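Local coordinates for tRNA (guanine(9)-N1)-methyltransferase (PDB 4JWH), which methylates N1 of guanosine 9 in cytoplasmic tRNA, using S-adenosyl-L-methionine as the methyl donor and leaving S-adenosyl-L-homocysteine, at residues R105-C110 with F145-G150; C110-L115 with N222-K227; E187-L192 with I208-A213; N198-L203 with A236-D241. All coordinates share one frame; numbering follows the deposited sequence.

Contact 1. Residues R105-C110 with F145-G150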
# COMPACT_ATOMS: atom_id res chain seq x y z
N ARG A 105 2.86 -7.86 6.77
CA ARG A 105 2.84 -7.92 5.31
C ARG A 105 2.02 -6.73 4.83
O ARG A 105 0.95 -6.47 5.38
CB ARG A 105 2.18 -9.20 4.79
CG ARG A 105 3.12 -10.42 4.71
CD ARG A 105 3.77 -10.74 6.05
NE ARG A 105 2.81 -10.95 7.14
CZ ARG A 105 2.16 -12.09 7.38
NH1 ARG A 105 2.31 -13.14 6.56
NH2 ARG A 105 1.34 -12.16 8.42
N ILE A 106 2.52 -6.02 3.83
CA ILE A 106 1.69 -5.02 3.13
C ILE A 106 1.54 -5.44 1.68
O ILE A 106 2.51 -5.72 1.01
CB ILE A 106 2.24 -3.56 3.25
CG1 ILE A 106 2.23 -3.11 4.73
CG2 ILE A 106 1.45 -2.60 2.29
CD1 ILE A 106 2.65 -1.63 4.99
N VAL A 107 0.30 -5.49 1.21
CA VAL A 107 0.00 -5.96 -0.15
C VAL A 107 -0.41 -4.81 -1.07
O VAL A 107 -1.40 -4.09 -0.78
CB VAL A 107 -1.16 -6.98 -0.13
CG1 VAL A 107 -1.56 -7.38 -1.52
CG2 VAL A 107 -0.83 -8.21 0.75
N LEU A 108 0.29 -4.67 -2.19
CA LEU A 108 -0.23 -3.87 -3.28
C LEU A 108 -1.11 -4.76 -4.17
O LEU A 108 -0.61 -5.71 -4.82
CB LEU A 108 0.89 -3.17 -4.05
CG LEU A 108 1.96 -2.47 -3.19
CD1 LEU A 108 3.04 -1.81 -4.03
CD2 LEU A 108 1.36 -1.49 -2.15
N ASP A 109 -2.42 -4.48 -4.15
CA ASP A 109 -3.38 -5.26 -4.91
C ASP A 109 -3.38 -4.71 -6.33
O ASP A 109 -3.98 -3.68 -6.62
CB ASP A 109 -4.79 -5.15 -4.29
CG ASP A 109 -5.87 -5.80 -5.15
OD1 ASP A 109 -5.58 -6.63 -6.05
OD2 ASP A 109 -7.05 -5.52 -4.89
N CYS A 110 -2.69 -5.42 -7.22
CA CYS A 110 -2.51 -4.93 -8.57
C CYS A 110 -3.50 -5.54 -9.56
O CYS A 110 -3.14 -5.81 -10.69
CB CYS A 110 -1.07 -5.16 -9.06
SG CYS A 110 0.22 -4.35 -8.08
N PHE A 145 4.28 -7.11 -0.79
CA PHE A 145 3.78 -8.01 -1.81
C PHE A 145 3.13 -7.17 -2.87
O PHE A 145 2.55 -6.10 -2.57
CB PHE A 145 2.74 -9.01 -1.26
CG PHE A 145 3.36 -10.17 -0.49
CD1 PHE A 145 3.29 -11.49 -0.98
CD2 PHE A 145 3.98 -9.95 0.73
CE1 PHE A 145 3.84 -12.56 -0.27
CE2 PHE A 145 4.54 -11.00 1.45
CZ PHE A 145 4.49 -12.32 0.92
N ALA A 146 3.26 -7.64 -4.11
CA ALA A 146 2.49 -7.08 -5.23
C ALA A 146 1.69 -8.23 -5.89
O ALA A 146 2.25 -9.07 -6.63
CB ALA A 146 3.41 -6.43 -6.22
N THR A 147 0.39 -8.26 -5.62
CA THR A 147 -0.44 -9.40 -6.05
C THR A 147 -1.25 -9.10 -7.32
O THR A 147 -1.51 -7.93 -7.63
CB THR A 147 -1.36 -9.93 -4.89
OG1 THR A 147 -2.22 -8.87 -4.43
CG2 THR A 147 -0.52 -10.45 -3.70
N ASN A 148 -1.67 -10.14 -8.03
CA ASN A 148 -2.11 -10.05 -9.43
C ASN A 148 -1.12 -9.22 -10.24
O ASN A 148 -1.53 -8.45 -11.09
CB ASN A 148 -3.51 -9.44 -9.58
CG ASN A 148 -4.61 -10.39 -9.14
OD1 ASN A 148 -5.15 -10.26 -8.05
ND2 ASN A 148 -4.96 -11.33 -10.01
N PHE A 149 0.16 -9.31 -9.94
CA PHE A 149 1.17 -8.51 -10.66
C PHE A 149 1.42 -9.04 -12.07
O PHE A 149 1.79 -10.20 -12.23
CB PHE A 149 2.47 -8.39 -9.87
CG PHE A 149 3.42 -7.34 -10.40
CD1 PHE A 149 4.52 -7.71 -11.16
CD2 PHE A 149 3.18 -5.98 -10.18
CE1 PHE A 149 5.40 -6.73 -11.67
CE2 PHE A 149 4.04 -5.01 -10.69
CZ PHE A 149 5.14 -5.39 -11.44
N GLY A 150 1.19 -8.20 -13.08
CA GLY A 150 1.33 -8.59 -14.48
C GLY A 150 0.86 -7.50 -15.41
O GLY A 150 0.78 -6.31 -15.02
O HOH W 1 -4.59 -9.07 -5.75
O HOH W 2 -0.83 -5.56 -12.55
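Val107, Leu108 and Asp109 run parallel to Phe145, Ala146 and Thr147, and four N-H...O=C bonds tie the backbones: Phe145 N to Ile106 O, Leu108 N to Phe145 O, Thr147 N to Leu108 O and Cys110 N to Thr147 O. The last, just past the end of strand 105-109, is the most bent, at 144° about the hydrogen. Cys110 is worth following outward. Its CB rests on Thr147 O at 3.1 Å. From there SG, anti to its own carbonyl carbon (chi1 -60°), reaches the edge of the Phe149 ring, almost exactly in the ring plane, with SG 4.0 Å from CD2; SG also touches Ala146 CB. On the sheet face of Val107 and Phe145, Thr147 OG1 sits 3.3 Å from Val107 CG1 and donates to a water 2.7 Å away. That water in turn donates to Asp109 OD1 and to Asn148 OD1, so it links two acceptors that do not bond each other. Asp109 OD2 turns to Tyr191 OH and the ammonium of Lys227. At the far end, Arg105 CG packs obliquely on Phe145 CE2 at 3.6 Å, the guanidinium and ring planes 70° apart. With helix 118-137 joining the strands, this is a beta-alpha-beta unit within the parallel sheet of the SPOUT methyltransferase fold.

Contact 2. Residues C110-L115 with N222-K227. With SAH (S-adenosyl-L-homocysteine), chain C.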
# COMPACT_ATOMS: atom_id res chain seq x y z
N CYS A 110 -2.69 -5.42 -7.22
CA CYS A 110 -2.51 -4.93 -8.57
C CYS A 110 -3.50 -5.54 -9.56
O CYS A 110 -3.14 -5.81 -10.69
CB CYS A 110 -1.07 -5.16 -9.06
SG CYS A 110 0.22 -4.35 -8.08
N ALA A 111 -4.75 -5.71 -9.14
CA ALA A 111 -5.78 -6.31 -9.98
C ALA A 111 -6.52 -5.37 -10.92
O ALA A 111 -7.48 -5.80 -11.57
CB ALA A 111 -6.81 -7.06 -9.09
N PHE A 112 -6.09 -4.11 -11.02
CA PHE A 112 -6.95 -3.09 -11.71
C PHE A 112 -6.35 -2.50 -13.00
O PHE A 112 -6.75 -1.43 -13.45
CB PHE A 112 -7.30 -1.94 -10.74
CG PHE A 112 -7.71 -2.40 -9.38
CD1 PHE A 112 -8.99 -2.93 -9.17
CD2 PHE A 112 -6.81 -2.34 -8.32
CE1 PHE A 112 -9.36 -3.39 -7.90
CE2 PHE A 112 -7.17 -2.78 -7.06
CZ PHE A 112 -8.45 -3.31 -6.85
N ASP A 113 -5.36 -3.21 -13.56
CA ASP A 113 -4.70 -2.84 -14.83
C ASP A 113 -5.72 -2.34 -15.88
O ASP A 113 -5.54 -1.29 -16.50
CB ASP A 113 -3.94 -4.06 -15.38
CG ASP A 113 -2.65 -3.70 -16.10
OD1 ASP A 113 -2.70 -3.64 -17.35
OD2 ASP A 113 -1.59 -3.53 -15.43
N ASP A 114 -6.81 -3.08 -16.06
CA ASP A 114 -7.82 -2.73 -17.08
C ASP A 114 -8.59 -1.42 -16.80
O ASP A 114 -9.27 -0.90 -17.70
CB ASP A 114 -8.82 -3.87 -17.27
CG ASP A 114 -8.18 -5.12 -17.84
OD1 ASP A 114 -7.27 -5.01 -18.70
OD2 ASP A 114 -8.59 -6.21 -17.44
N LEU A 115 -8.50 -0.89 -15.59
CA LEU A 115 -9.23 0.35 -15.27
C LEU A 115 -8.42 1.62 -15.52
O LEU A 115 -8.95 2.73 -15.41
CB LEU A 115 -9.76 0.34 -13.82
CG LEU A 115 -10.63 -0.86 -13.44
CD1 LEU A 115 -11.15 -0.75 -12.01
CD2 LEU A 115 -11.78 -1.05 -14.45
N ASN A 222 -15.78 3.77 -4.09
CA ASN A 222 -16.21 2.49 -3.54
C ASN A 222 -15.60 1.27 -4.18
O ASN A 222 -15.94 0.16 -3.80
CB ASN A 222 -17.72 2.36 -3.57
CG ASN A 222 -18.34 2.96 -2.36
OD1 ASN A 222 -18.36 2.34 -1.29
ND2 ASN A 222 -18.81 4.20 -2.49
N LEU A 223 -14.69 1.46 -5.12
CA LEU A 223 -14.13 0.31 -5.83
C LEU A 223 -13.54 -0.70 -4.84
O LEU A 223 -13.95 -1.89 -4.77
CB LEU A 223 -13.08 0.78 -6.85
CG LEU A 223 -12.27 -0.28 -7.62
CD1 LEU A 223 -13.04 -0.82 -8.81
CD2 LEU A 223 -10.96 0.34 -8.07
N CYS A 224 -12.57 -0.23 -4.07
CA CYS A 224 -11.86 -1.17 -3.18
C CYS A 224 -12.76 -1.62 -2.04
O CYS A 224 -12.77 -2.80 -1.66
CB CYS A 224 -10.52 -0.58 -2.71
SG CYS A 224 -9.41 -0.42 -4.14
N GLN A 225 -13.57 -0.68 -1.54
CA GLN A 225 -14.52 -1.04 -0.52
C GLN A 225 -15.41 -2.18 -1.02
O GLN A 225 -15.68 -3.12 -0.28
CB GLN A 225 -15.34 0.18 -0.05
CG GLN A 225 -16.44 -0.12 1.01
CD GLN A 225 -15.88 -0.55 2.39
OE1 GLN A 225 -14.81 -0.13 2.80
NE2 GLN A 225 -16.64 -1.37 3.10
N ASN A 226 -15.85 -2.10 -2.28
CA ASN A 226 -16.81 -3.10 -2.81
C ASN A 226 -16.18 -4.46 -2.97
O ASN A 226 -16.79 -5.48 -2.72
CB ASN A 226 -17.35 -2.65 -4.17
CG ASN A 226 -18.46 -1.60 -4.03
OD1 ASN A 226 -19.10 -1.52 -2.99
ND2 ASN A 226 -18.64 -0.77 -5.05
N LYS A 227 -14.95 -4.44 -3.43
CA LYS A 227 -14.20 -5.64 -3.70
C LYS A 227 -13.99 -6.43 -2.41
O LYS A 227 -14.27 -7.62 -2.35
CB LYS A 227 -12.86 -5.27 -4.34
CG LYS A 227 -11.95 -6.50 -4.55
CD LYS A 227 -10.70 -6.16 -5.27
CE LYS A 227 -9.89 -7.43 -5.48
NZ LYS A 227 -8.74 -7.12 -6.35
N SAH C . -11.23 4.82 -5.93
CA SAH C . -10.06 4.03 -5.56
CB SAH C . -8.87 5.02 -5.50
CG SAH C . -7.98 4.74 -4.36
SD SAH C . -6.45 5.52 -4.03
C SAH C . -10.46 3.16 -4.38
O SAH C . -9.76 2.81 -3.48
OXT SAH C . -11.57 2.71 -4.34
C5' SAH C . -5.38 4.15 -3.92
C4' SAH C . -5.37 3.35 -2.62
O4' SAH C . -4.85 4.07 -1.54
C3' SAH C . -6.71 2.80 -2.12
O3' SAH C . -7.08 1.62 -2.78
C2' SAH C . -6.49 2.61 -0.66
O2' SAH C . -5.91 1.35 -0.47
C1' SAH C . -5.52 3.72 -0.37
N9 SAH C . -6.14 4.88 0.28
C8 SAH C . -6.21 6.10 -0.19
N7 SAH C . -6.76 6.94 0.65
C5 SAH C . -7.03 6.26 1.72
C6 SAH C . -7.63 6.52 3.02
N6 SAH C . -8.06 7.72 3.32
N1 SAH C . -7.74 5.53 3.87
C2 SAH C . -7.32 4.31 3.57
N3 SAH C . -6.78 3.99 2.42
C4 SAH C . -6.61 4.90 1.47
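Phe112 and Leu223 are the closest backbone pair, yet their CA atoms stand 9.9 Å apart, so the loop 110-115 and the start of helix 223-231 meet through side chains, without a hydrogen bond between them. The Phe112 ring is the centrepiece. Leu223 CD2 lies over one face of the ring, 4.0 Å from Phe112 CD1, the two side chains sliding past each other in opposite directions. The other branch of Leu223, CD1, meets Leu115 CD1 tip to tip at 3.7 Å, so the two branches of Leu223 serve different partners, one Phe112 and the other Leu115. Cys224 SG comes at the ring obliquely, 4.1 Å from Phe112 CZ. Lys227 approaches from the opposite direction to the phenylalanine: its chain is fully extended, CG anti to the backbone N (chi1 175°), and this carries CD along CZ and CE1 of the ring and brings NZ to 3.4 Å from Ala111 CB. The ammonium itself is paired with Asp109 OD2 in a salt bridge, so the aliphatic part of the lysine packs while its charge is answered in strand 105-109. The same helix start also holds the reaction product: Cys224 N gives a nearly straight hydrogen bond, 171° at the hydrogen and 3.1 Å long, to OXT of S-adenosyl-L-homocysteine. A carboxylate held at the N-terminal turn of a helix would probably also be favoured by the helix dipole. This is the amino-acid end of the cofactor pocket of a SPOUT, class IV-like methyltransferase.

Contact 3. Residues E187-L192 with I208-A213. With SAH (S-adenosyl-L-homocysteine), chain C.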
# COMPACT_ATOMS: atom_id res chain seq x y z
N GLU A 187 -8.62 -14.10 7.66
CA GLU A 187 -9.13 -13.40 8.83
C GLU A 187 -8.22 -12.24 9.25
O GLU A 187 -8.62 -11.36 10.00
CB GLU A 187 -9.32 -14.42 9.96
CG GLU A 187 -8.08 -15.27 10.32
CD GLU A 187 -7.81 -16.49 9.39
OE1 GLU A 187 -8.63 -16.79 8.50
OE2 GLU A 187 -6.76 -17.14 9.57
N LYS A 188 -6.98 -12.24 8.75
CA LYS A 188 -5.98 -11.27 9.15
C LYS A 188 -5.83 -10.17 8.10
O LYS A 188 -5.04 -9.25 8.29
CB LYS A 188 -4.62 -11.95 9.40
CG LYS A 188 -4.64 -13.16 10.38
CD LYS A 188 -4.52 -12.79 11.86
CE LYS A 188 -4.71 -14.04 12.78
NZ LYS A 188 -3.85 -15.27 12.44
N LEU A 189 -6.55 -10.28 6.99
CA LEU A 189 -6.50 -9.30 5.92
C LEU A 189 -7.32 -8.09 6.29
O LEU A 189 -8.42 -8.23 6.84
CB LEU A 189 -7.06 -9.88 4.61
CG LEU A 189 -6.21 -10.94 3.91
CD1 LEU A 189 -6.99 -11.57 2.77
CD2 LEU A 189 -4.86 -10.39 3.42
N VAL A 190 -6.79 -6.91 5.99
CA VAL A 190 -7.55 -5.66 6.11
C VAL A 190 -7.27 -4.89 4.82
O VAL A 190 -6.12 -4.61 4.50
CB VAL A 190 -7.09 -4.82 7.35
CG1 VAL A 190 -7.71 -3.41 7.32
CG2 VAL A 190 -7.40 -5.52 8.68
N TYR A 191 -8.33 -4.57 4.08
CA TYR A 191 -8.21 -3.75 2.89
C TYR A 191 -8.41 -2.27 3.28
O TYR A 191 -9.49 -1.87 3.72
CB TYR A 191 -9.23 -4.18 1.84
CG TYR A 191 -8.80 -3.94 0.39
CD1 TYR A 191 -8.85 -4.97 -0.53
CD2 TYR A 191 -8.39 -2.66 -0.05
CE1 TYR A 191 -8.47 -4.77 -1.86
CE2 TYR A 191 -7.99 -2.45 -1.39
CZ TYR A 191 -8.03 -3.54 -2.27
OH TYR A 191 -7.68 -3.43 -3.57
N LEU A 192 -7.37 -1.48 3.12
CA LEU A 192 -7.43 -0.04 3.37
C LEU A 192 -8.27 0.66 2.29
O LEU A 192 -8.01 0.49 1.10
CB LEU A 192 -6.01 0.52 3.43
CG LEU A 192 -5.21 -0.03 4.64
CD1 LEU A 192 -3.78 0.39 4.60
CD2 LEU A 192 -5.84 0.44 5.97
N ILE A 208 -2.31 -8.15 7.84
CA ILE A 208 -1.83 -8.03 6.50
C ILE A 208 -2.67 -6.93 5.91
O ILE A 208 -3.89 -7.06 5.84
CB ILE A 208 -1.99 -9.37 5.73
CG1 ILE A 208 -1.16 -10.47 6.43
CG2 ILE A 208 -1.59 -9.19 4.28
CD1 ILE A 208 -1.47 -11.87 5.92
N TYR A 209 -2.03 -5.83 5.54
CA TYR A 209 -2.78 -4.61 5.11
C TYR A 209 -2.71 -4.49 3.63
O TYR A 209 -1.64 -4.62 3.08
CB TYR A 209 -2.21 -3.35 5.81
CG TYR A 209 -2.46 -3.47 7.29
CD1 TYR A 209 -3.74 -3.22 7.80
CD2 TYR A 209 -1.48 -3.96 8.15
CE1 TYR A 209 -4.01 -3.38 9.17
CE2 TYR A 209 -1.74 -4.14 9.51
CZ TYR A 209 -3.01 -3.85 10.00
OH TYR A 209 -3.29 -4.01 11.33
N ILE A 210 -3.85 -4.27 2.98
CA ILE A 210 -3.89 -4.19 1.52
C ILE A 210 -4.08 -2.74 1.07
O ILE A 210 -4.94 -2.05 1.58
CB ILE A 210 -5.02 -5.04 0.92
CG1 ILE A 210 -4.92 -6.50 1.42
CG2 ILE A 210 -4.97 -5.03 -0.63
CD1 ILE A 210 -6.27 -7.23 1.35
N ILE A 211 -3.27 -2.31 0.10
CA ILE A 211 -3.46 -1.03 -0.61
C ILE A 211 -3.90 -1.34 -2.04
O ILE A 211 -3.27 -2.17 -2.73
CB ILE A 211 -2.16 -0.19 -0.62
CG1 ILE A 211 -1.61 -0.03 0.81
CG2 ILE A 211 -2.40 1.16 -1.33
CD1 ILE A 211 -0.20 0.54 0.92
N GLY A 212 -4.99 -0.70 -2.50
CA GLY A 212 -5.36 -0.77 -3.92
C GLY A 212 -4.32 -0.16 -4.85
O GLY A 212 -4.01 1.03 -4.76
N ALA A 213 -3.77 -0.95 -5.77
CA ALA A 213 -2.75 -0.40 -6.66
C ALA A 213 -3.47 0.16 -7.88
O ALA A 213 -3.62 -0.51 -8.91
CB ALA A 213 -1.70 -1.46 -7.07
N SAH C . -11.23 4.82 -5.93
CA SAH C . -10.06 4.03 -5.56
CB SAH C . -8.87 5.02 -5.50
CG SAH C . -7.98 4.74 -4.36
SD SAH C . -6.45 5.52 -4.03
C SAH C . -10.46 3.16 -4.38
O SAH C . -9.76 2.81 -3.48
OXT SAH C . -11.57 2.71 -4.34
C5' SAH C . -5.38 4.15 -3.92
C4' SAH C . -5.37 3.35 -2.62
O4' SAH C . -4.85 4.07 -1.54
C3' SAH C . -6.71 2.80 -2.12
O3' SAH C . -7.08 1.62 -2.78
C2' SAH C . -6.49 2.61 -0.66
O2' SAH C . -5.91 1.35 -0.47
C1' SAH C . -5.52 3.72 -0.37
N9 SAH C . -6.14 4.88 0.28
C8 SAH C . -6.21 6.10 -0.19
N7 SAH C . -6.76 6.94 0.65
C5 SAH C . -7.03 6.26 1.72
C6 SAH C . -7.63 6.52 3.02
N6 SAH C . -8.06 7.72 3.32
N1 SAH C . -7.74 5.53 3.87
C2 SAH C . -7.32 4.31 3.57
N3 SAH C . -6.78 3.99 2.42
C4 SAH C . -6.61 4.90 1.47
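Tyr191 and Ile210 cross at about a right angle, and the isoleucine sets its CG2 over the centre of the tyrosine ring, 3.7 Å from the centroid and only 11° off the ring normal: a clean CH-pi contact. The ring gets there with CG on the far side from the backbone N (chi1 -151°), which also leads OH past Gly212, 3.5 Å from its CA, to a hydrogen bond with Asp109 OD2. An alanine here is likely to leave Ile210 CG2 facing a gap and Asp109 short of one donor. Leu189 shares this face of the sheet and crosses Ile208 obliquely, CD2 against CG2 at 3.6 Å. On the other face Val190 and Tyr209 lie side by side and point the same way, the valine CB 3.7 Å from Tyr209 CD1. Strands 189-192 and 208-212 are parallel neighbours in the central sheet of the SPOUT fold, and a linker with no helix or strand joins them. Their backbones are laced by Ile208 N to Lys188 O, Val190 N to Ile208 O, Ile210 N to Val190 O and Leu192 N to Ile210 O. Where the strands end, the ribose of S-adenosyl-L-homocysteine docks: O2' donates to Leu192 O at 2.8 Å and accepts from Gly212 N at 3.0 Å, while Ile211 CG2 packs beside the same hydroxyl.

Contact 4. Residues N198-L203 with A236-D241. With SAH (S-adenosyl-L-homocysteine), chain C.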
# COMPACT_ATOMS: atom_id res chain seq x y z
N ASN A 198 -15.14 2.00 8.95
CA ASN A 198 -14.21 1.72 10.03
C ASN A 198 -12.92 2.52 9.91
O ASN A 198 -12.51 2.89 8.80
CB ASN A 198 -13.87 0.23 10.04
CG ASN A 198 -15.10 -0.65 9.93
OD1 ASN A 198 -16.12 -0.40 10.59
ND2 ASN A 198 -15.01 -1.68 9.09
N THR A 199 -12.28 2.78 11.05
CA THR A 199 -11.05 3.60 11.07
C THR A 199 -9.89 2.80 11.68
O THR A 199 -10.03 2.23 12.75
CB THR A 199 -11.27 4.92 11.83
OG1 THR A 199 -12.27 5.69 11.16
CG2 THR A 199 -10.01 5.75 11.87
N ILE A 200 -8.76 2.74 10.98
CA ILE A 200 -7.58 2.09 11.55
C ILE A 200 -6.92 3.00 12.57
O ILE A 200 -6.81 4.22 12.36
CB ILE A 200 -6.60 1.57 10.47
CG1 ILE A 200 -5.69 0.50 11.08
CG2 ILE A 200 -5.79 2.69 9.83
CD1 ILE A 200 -5.30 -0.54 10.12
N THR A 201 -6.51 2.42 13.69
CA THR A 201 -5.91 3.17 14.77
C THR A 201 -4.55 2.65 15.17
O THR A 201 -3.77 3.37 15.78
CB THR A 201 -6.83 3.20 15.98
OG1 THR A 201 -7.11 1.87 16.38
CG2 THR A 201 -8.16 3.91 15.62
N GLU A 202 -4.25 1.42 14.79
CA GLU A 202 -2.95 0.82 15.04
C GLU A 202 -2.71 -0.28 14.01
O GLU A 202 -3.65 -1.00 13.63
CB GLU A 202 -2.94 0.19 16.42
CG GLU A 202 -2.52 1.15 17.53
CD GLU A 202 -2.22 0.40 18.80
OE1 GLU A 202 -3.19 -0.08 19.43
OE2 GLU A 202 -1.02 0.27 19.15
N LEU A 203 -1.46 -0.44 13.59
CA LEU A 203 -1.11 -1.57 12.75
C LEU A 203 -0.69 -2.73 13.61
O LEU A 203 0.22 -2.61 14.42
CB LEU A 203 -0.01 -1.22 11.72
CG LEU A 203 -0.29 0.05 10.90
CD1 LEU A 203 0.90 0.46 10.06
CD2 LEU A 203 -1.50 -0.15 10.01
N ALA A 236 -10.86 -0.52 6.38
CA ALA A 236 -10.56 0.53 7.35
C ALA A 236 -9.98 1.71 6.60
O ALA A 236 -9.15 1.53 5.67
CB ALA A 236 -9.55 0.04 8.37
N LYS A 237 -10.41 2.92 6.97
CA LYS A 237 -9.79 4.13 6.46
C LYS A 237 -8.77 4.69 7.44
O LYS A 237 -8.87 4.46 8.64
CB LYS A 237 -10.84 5.19 6.16
CG LYS A 237 -11.51 5.73 7.41
CD LYS A 237 -12.65 6.61 7.01
CE LYS A 237 -13.68 6.74 8.16
NZ LYS A 237 -14.14 8.15 8.04
N LEU A 238 -7.81 5.44 6.92
CA LEU A 238 -6.81 6.10 7.72
C LEU A 238 -7.48 7.13 8.64
O LEU A 238 -8.49 7.75 8.24
CB LEU A 238 -5.77 6.80 6.83
CG LEU A 238 -4.78 5.88 6.09
CD1 LEU A 238 -3.89 6.68 5.18
CD2 LEU A 238 -3.95 5.10 7.09
N PRO A 239 -6.94 7.32 9.86
CA PRO A 239 -7.57 8.27 10.80
C PRO A 239 -7.21 9.73 10.44
O PRO A 239 -6.68 10.48 11.26
CB PRO A 239 -7.00 7.85 12.16
CG PRO A 239 -5.65 7.24 11.84
CD PRO A 239 -5.76 6.65 10.45
N ILE A 240 -7.51 10.09 9.21
CA ILE A 240 -7.06 11.35 8.64
C ILE A 240 -7.81 12.51 9.30
O ILE A 240 -7.19 13.43 9.84
CB ILE A 240 -7.23 11.36 7.11
CG1 ILE A 240 -6.06 10.64 6.46
CG2 ILE A 240 -7.30 12.77 6.58
CD1 ILE A 240 -6.07 10.70 4.96
N ASP A 241 -9.14 12.45 9.26
CA ASP A 241 -9.95 13.40 10.02
C ASP A 241 -9.51 13.28 11.48
O ASP A 241 -9.19 12.17 11.92
CB ASP A 241 -11.44 13.08 9.86
N SAH C . -11.23 4.82 -5.93
CA SAH C . -10.06 4.03 -5.56
CB SAH C . -8.87 5.02 -5.50
CG SAH C . -7.98 4.74 -4.36
SD SAH C . -6.45 5.52 -4.03
C SAH C . -10.46 3.16 -4.38
O SAH C . -9.76 2.81 -3.48
OXT SAH C . -11.57 2.71 -4.34
C5' SAH C . -5.38 4.15 -3.92
C4' SAH C . -5.37 3.35 -2.62
O4' SAH C . -4.85 4.07 -1.54
C3' SAH C . -6.71 2.80 -2.12
O3' SAH C . -7.08 1.62 -2.78
C2' SAH C . -6.49 2.61 -0.66
O2' SAH C . -5.91 1.35 -0.47
C1' SAH C . -5.52 3.72 -0.37
N9 SAH C . -6.14 4.88 0.28
C8 SAH C . -6.21 6.10 -0.19
N7 SAH C . -6.76 6.94 0.65
C5 SAH C . -7.03 6.26 1.72
C6 SAH C . -7.63 6.52 3.02
N6 SAH C . -8.06 7.72 3.32
N1 SAH C . -7.74 5.53 3.87
C2 SAH C . -7.32 4.31 3.57
N3 SAH C . -6.78 3.99 2.42
C4 SAH C . -6.61 4.90 1.47
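This is a loop-to-loop contact at the edge of the sheet, where residues 198-203, between strands 189-192 and 208-212, meet the chain leaving outermost strand 234-236. Thr199 and Lys237 form a single backbone bridge: Lys237 N donates to Asn198 O at 2.8 Å, and Ile200 N to Lys237 O at 2.9 Å. Lys237 turns its CG between its own N and carbonyl carbon (chi1 68°), bringing CG to 3.3 Å from Asn198 O and CE to 3.5 Å from Thr199 OG1. With a glycine there, Thr199 OG1 and Asn198 O would probably lose the methylenes that pack on them. The next residue binds the adenine directly: Leu238 N points an almost straight hydrogen bond, 173°, at N1 of S-adenosyl-L-homocysteine, so the adenine is read here by a backbone N-H, in the cofactor pocket of this SPOUT-clan enzyme. Pro239 then centres an inverse gamma turn. Its CD and CG both lie 3.3 Å from Ile200 O, and its CB meets Thr199 CG2 at 3.7 Å. Ile200 in turn packs CB against Ala236 CB at 3.9 Å, with Tyr209 and Trp270 as further neighbours.

Overall arrangement
Contacts 1 and 3 lie in one parallel sheet, centres about 10 Å apart, with strands 105-109 and 208-212 side by side at their junction. Contact 2 sits near the ends of those strands, about 12 to 13 Å from both centres; it shares Cys110 with contact 1 and touches it through Asp109 and Lys227. Contact 4 lies at the far edge, about 12 Å from contact 3 but 21 Å from contact 1. Along the chain contact 1 closes before contacts 3 and 4 open, whereas contacts 1 and 2, 2 and 4, and 3 and 4 interleave. Contacts 2, 3 and 4 thus bring the carboxylate, ribose and adenine sites together round one cofactor.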